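Local coordinates for tudor domain-containing protein 1 (Homo sapiens, PDB 5M9N), which binds peptides bearing symmetrically dimethylated arginine through its extended Tudor domains and probably acts in piRNA-guided silencing of transposable elements during spermatogenesis, at residues 35-40 against 52-57; 91-96 against 115-120; 148-153 against 203-208. One frame throughout, in Å; residues are numbered along the deposited sequence.

Contact 1: residues 35-40 against 52-57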
ATOM      1  N   ASP A  35      17.308   7.390   3.030  1.00 38.41           N
ATOM      2  CA  ASP A  35      16.154   8.167   3.485  1.00 38.67           C
ATOM      3  C   ASP A  35      15.592   7.542   4.732  1.00 37.91           C
ATOM      4  O   ASP A  35      15.499   6.314   4.830  1.00 36.24           O
ATOM      5  CB  ASP A  35      15.031   8.243   2.453  1.00 38.85           C
ATOM      6  CG  ASP A  35      15.390   9.107   1.267  1.00 40.60           C
ATOM      7  OD1 ASP A  35      16.519   9.624   1.180  1.00 43.07           O
ATOM      8  OD2 ASP A  35      14.543   9.244   0.388  1.00 42.34           O
ATOM      9  N   GLU A  36      15.248   8.400   5.688  1.00 37.56           N
ATOM     10  CA  GLU A  36      14.437   8.010   6.805  1.00 38.18           C
ATOM     11  C   GLU A  36      13.161   8.838   6.728  1.00 37.41           C
ATOM     12  O   GLU A  36      13.174  10.004   6.278  1.00 38.43           O
ATOM     13  CB  GLU A  36      15.123   8.277   8.128  1.00 40.06           C
ATOM     14  CG  GLU A  36      16.416   7.561   8.345  1.00 42.16           C
ATOM     15  CD  GLU A  36      16.978   7.845   9.737  1.00 44.52           C
ATOM     16  OE1 GLU A  36      17.205   9.028  10.054  1.00 45.65           O
ATOM     17  OE2 GLU A  36      17.177   6.884  10.496  1.00 45.85           O
ATOM     18  N   PHE A  37      12.040   8.268   7.128  1.00 35.87           N
ATOM     19  CA  PHE A  37      10.833   9.098   7.264  1.00 35.18           C
ATOM     20  C   PHE A  37      10.015   8.548   8.387  1.00 34.53           C
ATOM     21  O   PHE A  37      10.140   7.350   8.724  1.00 33.03           O
ATOM     22  CB  PHE A  37      10.046   9.163   5.968  1.00 34.57           C
ATOM     23  CG  PHE A  37       9.549   7.833   5.503  1.00 34.60           C
ATOM     24  CD1 PHE A  37       8.333   7.315   5.958  1.00 33.50           C
ATOM     25  CD2 PHE A  37      10.285   7.101   4.566  1.00 34.81           C
ATOM     26  CE1 PHE A  37       7.861   6.106   5.481  1.00 33.71           C
ATOM     27  CE2 PHE A  37       9.812   5.889   4.082  1.00 33.97           C
ATOM     28  CZ  PHE A  37       8.600   5.395   4.525  1.00 33.62           C
ATOM     29  N   CYS A  38       9.173   9.409   8.955  1.00 34.73           N
ATOM     30  CA  CYS A  38       8.214   8.959   9.975  1.00 35.94           C
ATOM     31  C   CYS A  38       7.046   8.429   9.182  1.00 33.33           C
ATOM     32  O   CYS A  38       6.526   9.134   8.342  1.00 31.78           O
ATOM     33  CB  CYS A  38       7.743  10.080  10.928  1.00 38.19           C
ATOM     34  SG  CYS A  38       9.087  10.544  12.051  1.00 46.28           S
ATOM     35  N   GLY A  39       6.648   7.188   9.465  1.00 32.49           N
ATOM     36  CA  GLY A  39       5.464   6.640   8.854  1.00 32.15           C
ATOM     37  C   GLY A  39       4.702   5.662   9.684  1.00 32.07           C
ATOM     38  O   GLY A  39       5.020   5.424  10.849  1.00 32.16           O
ATOM     39  N   VAL A  40       3.734   5.019   9.022  1.00 31.33           N
ATOM     40  CA  VAL A  40       2.878   4.039   9.642  1.00 31.39           C
ATOM     41  C   VAL A  40       2.930   2.780   8.797  1.00 30.87           C
ATOM     42  O   VAL A  40       3.069   2.886   7.566  1.00 29.74           O
ATOM     43  CB  VAL A  40       1.430   4.555   9.824  1.00 32.39           C
ATOM     44  CG1 VAL A  40       1.424   5.796  10.733  1.00 33.36           C
ATOM     45  CG2 VAL A  40       0.756   4.884   8.508  1.00 32.31           C
ATOM     46  N   CYS A  52       4.072   0.674   3.935  1.00 26.16           N
ATOM     47  CA  CYS A  52       4.164   1.807   4.873  1.00 27.25           C
ATOM     48  C   CYS A  52       3.590   2.986   4.116  1.00 27.25           C
ATOM     49  O   CYS A  52       3.584   3.014   2.881  1.00 26.08           O
ATOM     50  CB  CYS A  52       5.652   2.074   5.211  1.00 27.65           C
ATOM     51  SG  CYS A  52       6.344   0.755   6.212  1.00 29.42           S
ATOM     52  N   GLN A  53       3.077   3.949   4.868  1.00 27.71           N
ATOM     53  CA  GLN A  53       2.801   5.254   4.351  1.00 28.56           C
ATOM     54  C   GLN A  53       3.576   6.295   5.185  1.00 30.06           C
ATOM     55  O   GLN A  53       3.796   6.096   6.369  1.00 29.80           O
ATOM     56  CB  GLN A  53       1.313   5.582   4.494  1.00 28.81           C
ATOM     57  CG  GLN A  53       0.323   4.642   3.846  1.00 28.59           C
ATOM     58  CD  GLN A  53      -1.092   4.882   4.324  1.00 29.44           C
ATOM     59  OE1 GLN A  53      -1.338   4.974   5.528  1.00 30.70           O
ATOM     60  NE2 GLN A  53      -2.030   5.026   3.392  1.00 29.09           N
ATOM     61  N   GLN A  54       3.906   7.393   4.529  1.00 31.69           N
ATOM     62  CA  GLN A  54       4.535   8.511   5.116  1.00 34.94           C
ATOM     63  C   GLN A  54       3.487   9.217   5.940  1.00 35.95           C
ATOM     64  O   GLN A  54       2.385   9.488   5.462  1.00 36.06           O
ATOM     65  CB  GLN A  54       5.082   9.423   4.041  1.00 36.49           C
ATOM     66  CG  GLN A  54       6.153   8.761   3.204  1.00 38.13           C
ATOM     67  CD  GLN A  54       6.587   9.615   2.037  1.00 40.98           C
ATOM     68  OE1 GLN A  54       5.881  10.532   1.628  1.00 44.55           O
ATOM     69  NE2 GLN A  54       7.757   9.326   1.496  1.00 43.18           N
ATOM     70  N   LEU A  55       3.808   9.524   7.176  1.00 38.06           N
ATOM     71  CA  LEU A  55       2.841  10.204   8.031  1.00 41.11           C
ATOM     72  C   LEU A  55       2.387  11.515   7.372  1.00 43.10           C
ATOM     73  O   LEU A  55       1.206  11.848   7.399  1.00 45.56           O
ATOM     74  CB  LEU A  55       3.427  10.411   9.415  1.00 42.60           C
ATOM     75  CG  LEU A  55       2.547  11.135  10.426  1.00 45.10           C
ATOM     76  CD1 LEU A  55       1.109  10.610  10.519  1.00 45.32           C
ATOM     77  CD2 LEU A  55       3.243  11.090  11.778  1.00 44.90           C
ATOM     78  N   GLN A  56       3.280  12.206   6.680  1.00 46.85           N
ATOM     79  CA  GLN A  56       2.939  13.499   6.062  1.00 52.35           C
ATOM     80  C   GLN A  56       1.899  13.410   4.919  1.00 54.13           C
ATOM     81  O   GLN A  56       1.506  14.446   4.381  1.00 58.39           O
ATOM     82  CB  GLN A  56       4.214  14.259   5.603  1.00 54.48           C
ATOM     83  CG  GLN A  56       4.876  15.141   6.667  1.00 58.41           C
ATOM     84  CD  GLN A  56       6.133  14.537   7.273  1.00 60.16           C
ATOM     85  OE1 GLN A  56       6.042  13.562   8.008  1.00 63.81           O
ATOM     86  NE2 GLN A  56       7.311  15.126   6.986  1.00 61.30           N
ATOM     87  N   SER A  57       1.449  12.185   4.600  1.00 52.73           N
ATOM     88  CA  SER A  57       0.409  11.867   3.609  1.00 49.50           C
ATOM     89  C   SER A  57      -1.048  12.026   4.015  1.00 49.58           C
ATOM     90  O   SER A  57      -1.933  11.914   3.135  1.00 50.27           O
ATOM     91  CB  SER A  57       0.546  10.360   3.164  1.00 47.32           C
ATOM     92  OG  SER A  57      -0.046   9.425   4.109  1.00 44.40           O
TER
HETATM   93  O   HOH W   1       6.730  11.285   6.376  1.00 43.42           O

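Contact 2: residues 91-96 against 115-120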
ATOM      1  N   ALA A  91     -11.833   2.374  -7.537  1.00 25.47           N
ATOM      2  CA  ALA A  91     -12.543   1.288  -6.913  1.00 25.13           C
ATOM      3  C   ALA A  91     -13.221   1.789  -5.633  1.00 25.62           C
ATOM      4  O   ALA A  91     -12.583   2.527  -4.835  1.00 24.59           O
ATOM      5  CB  ALA A  91     -11.576   0.204  -6.577  1.00 24.76           C
ATOM      6  N   GLN A  92     -14.485   1.388  -5.429  1.00 26.07           N
ATOM      7  CA  GLN A  92     -15.225   1.766  -4.226  1.00 26.79           C
ATOM      8  C   GLN A  92     -15.079   0.682  -3.152  1.00 26.83           C
ATOM      9  O   GLN A  92     -15.577  -0.447  -3.297  1.00 26.95           O
ATOM     10  CB  GLN A  92     -16.691   1.943  -4.641  1.00 27.75           C
ATOM     11  CG  GLN A  92     -17.566   2.635  -3.672  1.00 28.41           C
ATOM     12  CD  GLN A  92     -18.961   2.830  -4.216  1.00 29.23           C
ATOM     13  OE1 GLN A  92     -19.357   2.263  -5.259  1.00 30.04           O
ATOM     14  NE2 GLN A  92     -19.723   3.557  -3.506  1.00 30.00           N
ATOM     15  N   PHE A  93     -14.337   1.004  -2.115  1.00 26.71           N
ATOM     16  CA  PHE A  93     -13.969   0.086  -1.042  1.00 27.19           C
ATOM     17  C   PHE A  93     -15.198  -0.460  -0.360  1.00 28.37           C
ATOM     18  O   PHE A  93     -16.136   0.275  -0.119  1.00 28.46           O
ATOM     19  CB  PHE A  93     -13.044   0.861  -0.053  1.00 27.39           C
ATOM     20  CG  PHE A  93     -12.477   0.046   1.087  1.00 27.51           C
ATOM     21  CD1 PHE A  93     -12.120  -1.294   0.932  1.00 27.31           C
ATOM     22  CD2 PHE A  93     -12.199   0.672   2.295  1.00 27.75           C
ATOM     23  CE1 PHE A  93     -11.566  -2.013   1.975  1.00 27.54           C
ATOM     24  CE2 PHE A  93     -11.656  -0.036   3.345  1.00 27.92           C
ATOM     25  CZ  PHE A  93     -11.326  -1.368   3.192  1.00 28.11           C
ATOM     26  N   SER A  94     -15.230  -1.774  -0.105  1.00 28.98           N
ATOM     27  CA  SER A  94     -16.440  -2.366   0.420  1.00 30.49           C
ATOM     28  C   SER A  94     -16.804  -1.845   1.822  1.00 31.90           C
ATOM     29  O   SER A  94     -17.975  -1.767   2.137  1.00 31.24           O
ATOM     30  CB  SER A  94     -16.358  -3.874   0.507  1.00 30.49           C
ATOM     31  OG  SER A  94     -15.227  -4.201   1.256  1.00 29.92           O
ATOM     32  N   GLU A  95     -15.796  -1.595   2.640  1.00 33.15           N
ATOM     33  CA  GLU A  95     -16.034  -1.277   4.073  1.00 35.78           C
ATOM     34  C   GLU A  95     -16.519   0.156   4.365  1.00 35.60           C
ATOM     35  O   GLU A  95     -17.107   0.388   5.405  1.00 36.55           O
ATOM     36  CB  GLU A  95     -14.774  -1.504   4.894  1.00 37.47           C
ATOM     37  CG  GLU A  95     -14.297  -2.936   5.098  1.00 39.62           C
ATOM     38  CD  GLU A  95     -13.049  -2.960   6.013  1.00 41.92           C
ATOM     39  OE1 GLU A  95     -13.133  -2.495   7.171  1.00 44.78           O
ATOM     40  OE2 GLU A  95     -11.970  -3.431   5.601  1.00 43.09           O
ATOM     41  N   ASP A  96     -16.239   1.122   3.493  1.00 34.34           N
ATOM     42  CA  ASP A  96     -16.730   2.499   3.717  1.00 34.18           C
ATOM     43  C   ASP A  96     -17.400   3.096   2.464  1.00 33.71           C
ATOM     44  O   ASP A  96     -17.883   4.203   2.508  1.00 32.97           O
ATOM     45  CB  ASP A  96     -15.557   3.415   4.186  1.00 33.77           C
ATOM     46  CG  ASP A  96     -14.459   3.589   3.122  1.00 32.67           C
ATOM     47  OD1 ASP A  96     -14.608   3.023   2.012  1.00 31.29           O
ATOM     48  OD2 ASP A  96     -13.436   4.275   3.357  1.00 31.76           O
ATOM     49  N   VAL A 115      -8.566  -6.322  -6.962  1.00 23.06           N
ATOM     50  CA  VAL A 115      -7.910  -5.031  -7.077  1.00 22.85           C
ATOM     51  C   VAL A 115      -6.995  -4.758  -5.850  1.00 22.44           C
ATOM     52  O   VAL A 115      -7.310  -5.223  -4.777  1.00 22.48           O
ATOM     53  CB  VAL A 115      -8.884  -3.836  -7.238  1.00 23.01           C
ATOM     54  CG1 VAL A 115      -9.773  -3.985  -8.502  1.00 23.29           C
ATOM     55  CG2 VAL A 115      -9.732  -3.576  -5.977  1.00 23.02           C
ATOM     56  N   GLY A 116      -5.877  -4.090  -6.077  1.00 22.17           N
ATOM     57  CA  GLY A 116      -4.980  -3.611  -4.988  1.00 21.96           C
ATOM     58  C   GLY A 116      -5.100  -2.119  -4.787  1.00 21.77           C
ATOM     59  O   GLY A 116      -5.075  -1.349  -5.767  1.00 22.19           O
ATOM     60  N   TYR A 117      -5.309  -1.698  -3.542  1.00 21.28           N
ATOM     61  CA  TYR A 117      -5.457  -0.268  -3.251  1.00 21.23           C
ATOM     62  C   TYR A 117      -4.096   0.345  -3.177  1.00 21.32           C
ATOM     63  O   TYR A 117      -3.324   0.086  -2.220  1.00 21.27           O
ATOM     64  CB  TYR A 117      -6.243  -0.051  -1.978  1.00 21.02           C
ATOM     65  CG  TYR A 117      -7.692  -0.463  -2.131  1.00 21.22           C
ATOM     66  CD1 TYR A 117      -8.576   0.306  -2.856  1.00 21.12           C
ATOM     67  CD2 TYR A 117      -8.151  -1.684  -1.638  1.00 21.22           C
ATOM     68  CE1 TYR A 117      -9.889  -0.069  -3.015  1.00 21.47           C
ATOM     69  CE2 TYR A 117      -9.455  -2.059  -1.803  1.00 21.51           C
ATOM     70  CZ  TYR A 117     -10.331  -1.270  -2.532  1.00 21.60           C
ATOM     71  OH  TYR A 117     -11.666  -1.646  -2.662  1.00 21.96           O
ATOM     72  N   VAL A 118      -3.757   1.116  -4.198  1.00 21.53           N
ATOM     73  CA  VAL A 118      -2.356   1.488  -4.387  1.00 21.94           C
ATOM     74  C   VAL A 118      -1.842   2.545  -3.358  1.00 22.07           C
ATOM     75  O   VAL A 118      -0.654   2.805  -3.210  1.00 22.26           O
ATOM     76  CB  VAL A 118      -2.091   2.042  -5.771  1.00 22.17           C
ATOM     77  CG1 VAL A 118      -2.232   0.948  -6.795  1.00 22.12           C
ATOM     78  CG2 VAL A 118      -2.953   3.260  -6.095  1.00 22.43           C
ATOM     79  N   ASP A 119      -2.746   3.132  -2.677  1.00 22.39           N
ATOM     80  CA  ASP A 119      -2.355   4.130  -1.627  1.00 22.79           C
ATOM     81  C   ASP A 119      -2.363   3.581  -0.228  1.00 23.33           C
ATOM     82  O   ASP A 119      -1.954   4.322   0.758  1.00 23.73           O
ATOM     83  CB  ASP A 119      -3.297   5.289  -1.772  1.00 23.04           C
ATOM     84  CG  ASP A 119      -3.057   6.057  -3.017  1.00 23.00           C
ATOM     85  OD1 ASP A 119      -1.859   6.374  -3.348  1.00 22.98           O
ATOM     86  OD2 ASP A 119      -4.086   6.409  -3.613  1.00 22.95           O
ATOM     87  N   TYR A 120      -2.753   2.306  -0.084  1.00 23.78           N
ATOM     88  CA  TYR A 120      -2.987   1.706   1.228  1.00 24.70           C
ATOM     89  C   TYR A 120      -2.360   0.361   1.365  1.00 24.94           C
ATOM     90  O   TYR A 120      -1.908   0.022   2.463  1.00 25.28           O
ATOM     91  CB  TYR A 120      -4.498   1.639   1.625  1.00 25.32           C
ATOM     92  CG  TYR A 120      -5.072   2.970   1.854  1.00 25.75           C
ATOM     93  CD1 TYR A 120      -5.499   3.743   0.782  1.00 26.12           C
ATOM     94  CD2 TYR A 120      -5.157   3.509   3.144  1.00 26.77           C
ATOM     95  CE1 TYR A 120      -5.968   4.997   0.945  1.00 26.88           C
ATOM     96  CE2 TYR A 120      -5.618   4.813   3.340  1.00 27.27           C
ATOM     97  CZ  TYR A 120      -6.036   5.536   2.238  1.00 27.54           C
ATOM     98  OH  TYR A 120      -6.480   6.819   2.295  1.00 28.62           O
TER

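Contact 3: residues 148-153 against 203-208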
ATOM      1  N   CYS A 148       7.567  -2.777   1.088  1.00 25.32           N
ATOM      2  CA  CYS A 148       8.712  -2.961   1.915  1.00 25.73           C
ATOM      3  C   CYS A 148       8.992  -4.421   2.197  1.00 25.92           C
ATOM      4  O   CYS A 148       8.082  -5.253   2.269  1.00 25.48           O
ATOM      5  CB  CYS A 148       8.483  -2.270   3.267  1.00 25.93           C
ATOM      6  SG  CYS A 148       8.350  -0.475   3.110  1.00 26.18           S
ATOM      7  N   VAL A 149      10.282  -4.689   2.419  1.00 26.55           N
ATOM      8  CA  VAL A 149      10.782  -5.916   2.943  1.00 27.04           C
ATOM      9  C   VAL A 149      11.684  -5.561   4.146  1.00 27.86           C
ATOM     10  O   VAL A 149      12.477  -4.664   4.044  1.00 27.91           O
ATOM     11  CB  VAL A 149      11.716  -6.534   1.905  1.00 27.36           C
ATOM     12  CG1 VAL A 149      12.408  -7.783   2.456  1.00 27.88           C
ATOM     13  CG2 VAL A 149      10.956  -6.803   0.625  1.00 27.19           C
ATOM     14  N   LEU A 150      11.529  -6.281   5.243  1.00 28.61           N
ATOM     15  CA  LEU A 150      12.217  -5.985   6.468  1.00 29.95           C
ATOM     16  C   LEU A 150      13.675  -6.464   6.360  1.00 30.88           C
ATOM     17  O   LEU A 150      13.896  -7.639   6.132  1.00 31.19           O
ATOM     18  CB  LEU A 150      11.500  -6.644   7.652  1.00 30.14           C
ATOM     19  CG  LEU A 150      12.040  -6.081   8.985  1.00 30.63           C
ATOM     20  CD1 LEU A 150      11.579  -4.644   9.207  1.00 30.45           C
ATOM     21  CD2 LEU A 150      11.638  -6.907  10.182  1.00 31.02           C
ATOM     22  N   ALA A 151      14.635  -5.539   6.457  1.00 32.48           N
ATOM     23  CA  ALA A 151      16.111  -5.801   6.389  1.00 34.30           C
ATOM     24  C   ALA A 151      16.644  -6.718   7.465  1.00 35.83           C
ATOM     25  O   ALA A 151      16.190  -6.689   8.608  1.00 35.65           O
ATOM     26  CB  ALA A 151      16.923  -4.484   6.460  1.00 34.64           C
ATOM     27  N   GLY A 152      17.618  -7.537   7.054  1.00 38.34           N
ATOM     28  CA  GLY A 152      18.469  -8.312   7.959  1.00 40.28           C
ATOM     29  C   GLY A 152      17.876  -9.595   8.506  1.00 41.08           C
ATOM     30  O   GLY A 152      18.495 -10.207   9.367  1.00 41.30           O
ATOM     31  N   VAL A 153      16.699 -10.007   8.032  1.00 41.10           N
ATOM     32  CA  VAL A 153      15.994 -11.144   8.626  1.00 42.48           C
ATOM     33  C   VAL A 153      15.493 -12.124   7.596  1.00 42.69           C
ATOM     34  O   VAL A 153      15.168 -11.743   6.485  1.00 42.44           O
ATOM     35  CB  VAL A 153      14.794 -10.762   9.523  1.00 42.10           C
ATOM     36  CG1 VAL A 153      15.282 -10.079  10.770  1.00 42.37           C
ATOM     37  CG2 VAL A 153      13.714  -9.944   8.767  1.00 41.49           C
ATOM     38  N   SER A 203      14.350  -2.038  17.229  1.00 47.42           N
ATOM     39  CA  SER A 203      14.318  -2.420  15.820  1.00 45.88           C
ATOM     40  C   SER A 203      13.333  -3.538  15.740  1.00 44.28           C
ATOM     41  O   SER A 203      13.360  -4.432  16.588  1.00 42.23           O
ATOM     42  CB  SER A 203      15.697  -2.930  15.389  1.00 47.39           C
ATOM     43  OG  SER A 203      15.776  -3.293  14.023  1.00 46.64           O
ATOM     44  N   VAL A 204      12.450  -3.497  14.731  1.00 42.08           N
ATOM     45  CA  VAL A 204      11.496  -4.560  14.581  1.00 41.48           C
ATOM     46  C   VAL A 204      12.272  -5.834  14.245  1.00 41.48           C
ATOM     47  O   VAL A 204      11.940  -6.871  14.769  1.00 40.78           O
ATOM     48  CB  VAL A 204      10.385  -4.225  13.548  1.00 40.93           C
ATOM     49  CG1 VAL A 204       9.457  -5.415  13.309  1.00 40.91           C
ATOM     50  CG2 VAL A 204       9.569  -3.029  14.035  1.00 40.75           C
ATOM     51  N   SER A 205      13.288  -5.732  13.374  1.00 42.15           N
ATOM     52  CA  SER A 205      14.182  -6.852  13.024  1.00 42.66           C
ATOM     53  C   SER A 205      14.759  -7.529  14.282  1.00 42.97           C
ATOM     54  O   SER A 205      14.649  -8.725  14.427  1.00 43.13           O
ATOM     55  CB  SER A 205      15.337  -6.366  12.122  1.00 43.53           C
ATOM     56  OG  SER A 205      14.892  -5.939  10.823  1.00 44.37           O
ATOM     57  N   LYS A 206      15.337  -6.743  15.181  1.00 43.02           N
ATOM     58  CA  LYS A 206      16.034  -7.268  16.410  1.00 44.80           C
ATOM     59  C   LYS A 206      15.079  -8.045  17.326  1.00 44.56           C
ATOM     60  O   LYS A 206      15.414  -9.125  17.791  1.00 44.82           O
ATOM     61  CB  LYS A 206      16.758  -6.136  17.205  1.00 45.54           C
ATOM     62  CG  LYS A 206      17.536  -6.586  18.473  1.00 47.37           C
ATOM     63  CD  LYS A 206      18.418  -7.826  18.254  1.00 48.81           C
ATOM     64  CE  LYS A 206      19.570  -7.997  19.261  1.00 50.40           C
ATOM     65  NZ  LYS A 206      19.226  -7.602  20.661  1.00 50.96           N
ATOM     66  N   VAL A 207      13.874  -7.525  17.520  1.00 44.43           N
ATOM     67  CA  VAL A 207      12.895  -8.196  18.373  1.00 46.28           C
ATOM     68  C   VAL A 207      12.495  -9.565  17.787  1.00 47.95           C
ATOM     69  O   VAL A 207      12.377 -10.544  18.516  1.00 50.17           O
ATOM     70  CB  VAL A 207      11.624  -7.351  18.577  1.00 45.49           C
ATOM     71  CG1 VAL A 207      10.583  -8.137  19.375  1.00 46.53           C
ATOM     72  CG2 VAL A 207      11.929  -6.034  19.277  1.00 45.78           C
ATOM     73  N   LEU A 208      12.280  -9.627  16.471  1.00 48.62           N
ATOM     74  CA  LEU A 208      11.963 -10.896  15.809  1.00 49.24           C
ATOM     75  C   LEU A 208      13.106 -11.943  15.887  1.00 50.46           C
ATOM     76  O   LEU A 208      12.838 -13.148  16.046  1.00 53.41           O
ATOM     77  CB  LEU A 208      11.559 -10.659  14.341  1.00 48.82           C
ATOM     78  CG  LEU A 208      10.248  -9.914  14.086  1.00 48.50           C
ATOM     79  CD1 LEU A 208      10.092  -9.626  12.598  1.00 48.46           C
ATOM     80  CD2 LEU A 208       9.038 -10.713  14.580  1.00 48.96           C
TER

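Contact 1: residues 35-40 against 52-57
Val40 loses the most surface here, lying opposite Gln53 in an antiparallel hydrogen-bonded pair: Val40 N gives its hydrogen to Gln53 O at 2.9 Å, and Gln53 N returns the bond to Val40 O. Their side chains share one face of the sheet, where Val40 CG2 crosses the glutamine chain at a slant, 3.6 Å from Gln53 OE1. Beta-branched valine suits an extended strand, while the longer glutamine reaches far enough to bond Asp119 O through NE2. The Phe37 chi1 of 61° sets the ring between the backbone N and the carbonyl carbon, turning one face to Gln54, whose CG makes a CH-pi contact 4.1 Å from the Phe37 centroid; Cys52 CB and Gln53 O lie at the ring edge. Gly39 CA comes to 3.0 Å from Gln53 O, which lies where a side chain would begin, and glycine therefore suits this close approach. On the other side of Gly39 from Val40, Leu55 N donates a nearly straight bond to Cys38 O, and a water bridges Cys38 O to Gln56 OE1. In this staphylococcal nuclease-like part of the extended Tudor domain, the hairpin is flanked by strand 177-184 beside 36-44 and strand 146-150 beside 49-54.

Contact 2: residues 91-96 against 115-120
Tyr117 reaches across to Phe93, and their two side chains run at about a right angle to each other. The ring planes are inclined by 67° with centroids 5.3 Å apart, an oblique meeting, neither stack nor edge-to-face. The hydroxyl end of the tyrosine does much of the touching: Tyr117 OH comes within 3.3 Å of Phe93 CA and 3.6 Å of Phe93 CD1. With CG anti to the backbone nitrogen (chi1 -176°), the phenylalanine ring is placed with CD1 near both this hydroxyl and Tyr117 CE2, 3.9 Å from the latter. Phe93 directly follows strand 88-92 and Tyr117 ends strand 112-117; strand 99-109 runs between these, and the side chains meet inside the curved, SH3-like barrel of the Tudor domain, a long tyrosine spanning the gap that no backbone bond bridges. Phe93, Tyr117 and Tyr120 all pack on a modified side chain of the bound peptide, the arrangement of an aromatic cage that receives methylated arginine. Next to the ring pair, the small Ala91 CB fits against Tyr117 CE1 at 4.0 Å and touches Val115 CG2 at 4.2 Å. Glu124 OE2 is hydrogen-bonded to Tyr117 OH and OE1 to Ser94 OG, which probably fixes where the tyrosine hydroxyl sits. Over one face of the Phe93 ring, above its centre, stands the backbone nitrogen of Glu95, while Asp96 OD2, hydrogen-bonded to Tyr100 OH, lies at its edge.

Contact 3: residues 148-153 against 203-208
The flat group that matters between Ala151 and Ser205 is a backbone peptide, for no aromatic ring takes part. Ser205 OG approaches neither face of the Ala151 carbonyl but comes nearly along the C=O axis, with a C=O...OG angle of 163°. The serine hydroxyl is the donor, and the bond is short, 2.7 Å from Ser205 OG to Ala151 O. Serine suits this buried place because it is small enough to sit against the turn after the strand, yet supplies a proton to the carbonyl of Ala151 just after the strand. Its OG stands beside the backbone nitrogen, anti to the carbonyl carbon (chi1 -67°), which aims the hydroxyl at the turn. Gly152 follows with a positive phi, a conformation glycine adopts easily, and the chain reverses there to bring Val153 back against the helix, where Val153 CG1 meets Ser205 CB at 4.0 Å.

Around the polar bond lies an apolar wrapping. Leu150 points at the helix and presses its branch point on the serine, with Leu150 CG 3.4 Å from Ser205 OG. One of its methyls, CD2, rests against two helix residues a turn apart, 4.1 Å from Val204 CG1 and 4.0 Å from Leu208 CD1. Valine and leucine, spaced four positions along the helix, thus present one greasy flank to the single leucine of the strand. The helix begins directly after Ser203, its N-cap position, and its axis passes 11.0 Å from that of strand 148-150, a separation filled by side chains. It packs on a strand of the sheet in the staphylococcal nuclease-like part of the extended Tudor domain. Strand 189-195 runs parallel to and beside strand 146-150 and sends Leu193 against both Leu150 and Val204, while helix 162-172 packs on the helix through Met168 against Val204 and Leu167 against Leu208.

How the contacts relate
The three contacts follow one another along the chain. Contacts 1 and 3 share the curled sheet, on neighbouring strands 49-54 and 146-150; their centres are about 17 Å apart, and the sulfurs Cys52 SG and Cys148 SG pack at 3.9 Å. Contact 2 belongs to the separate five-stranded Tudor barrel, its centre about 20 Å from that of contact 1 and 27 Å from that of contact 3, which it does not touch. Gln53 NE2 of contact 1 probably hydrogen-bonds Asp119 O of contact 2 (2.7 Å) and packs on Tyr120, a cage residue, so the two parts meet directly. Such a two-part arrangement, methylarginine-binding barrel beside a staphylococcal nuclease-like part, is that of an extended Tudor domain.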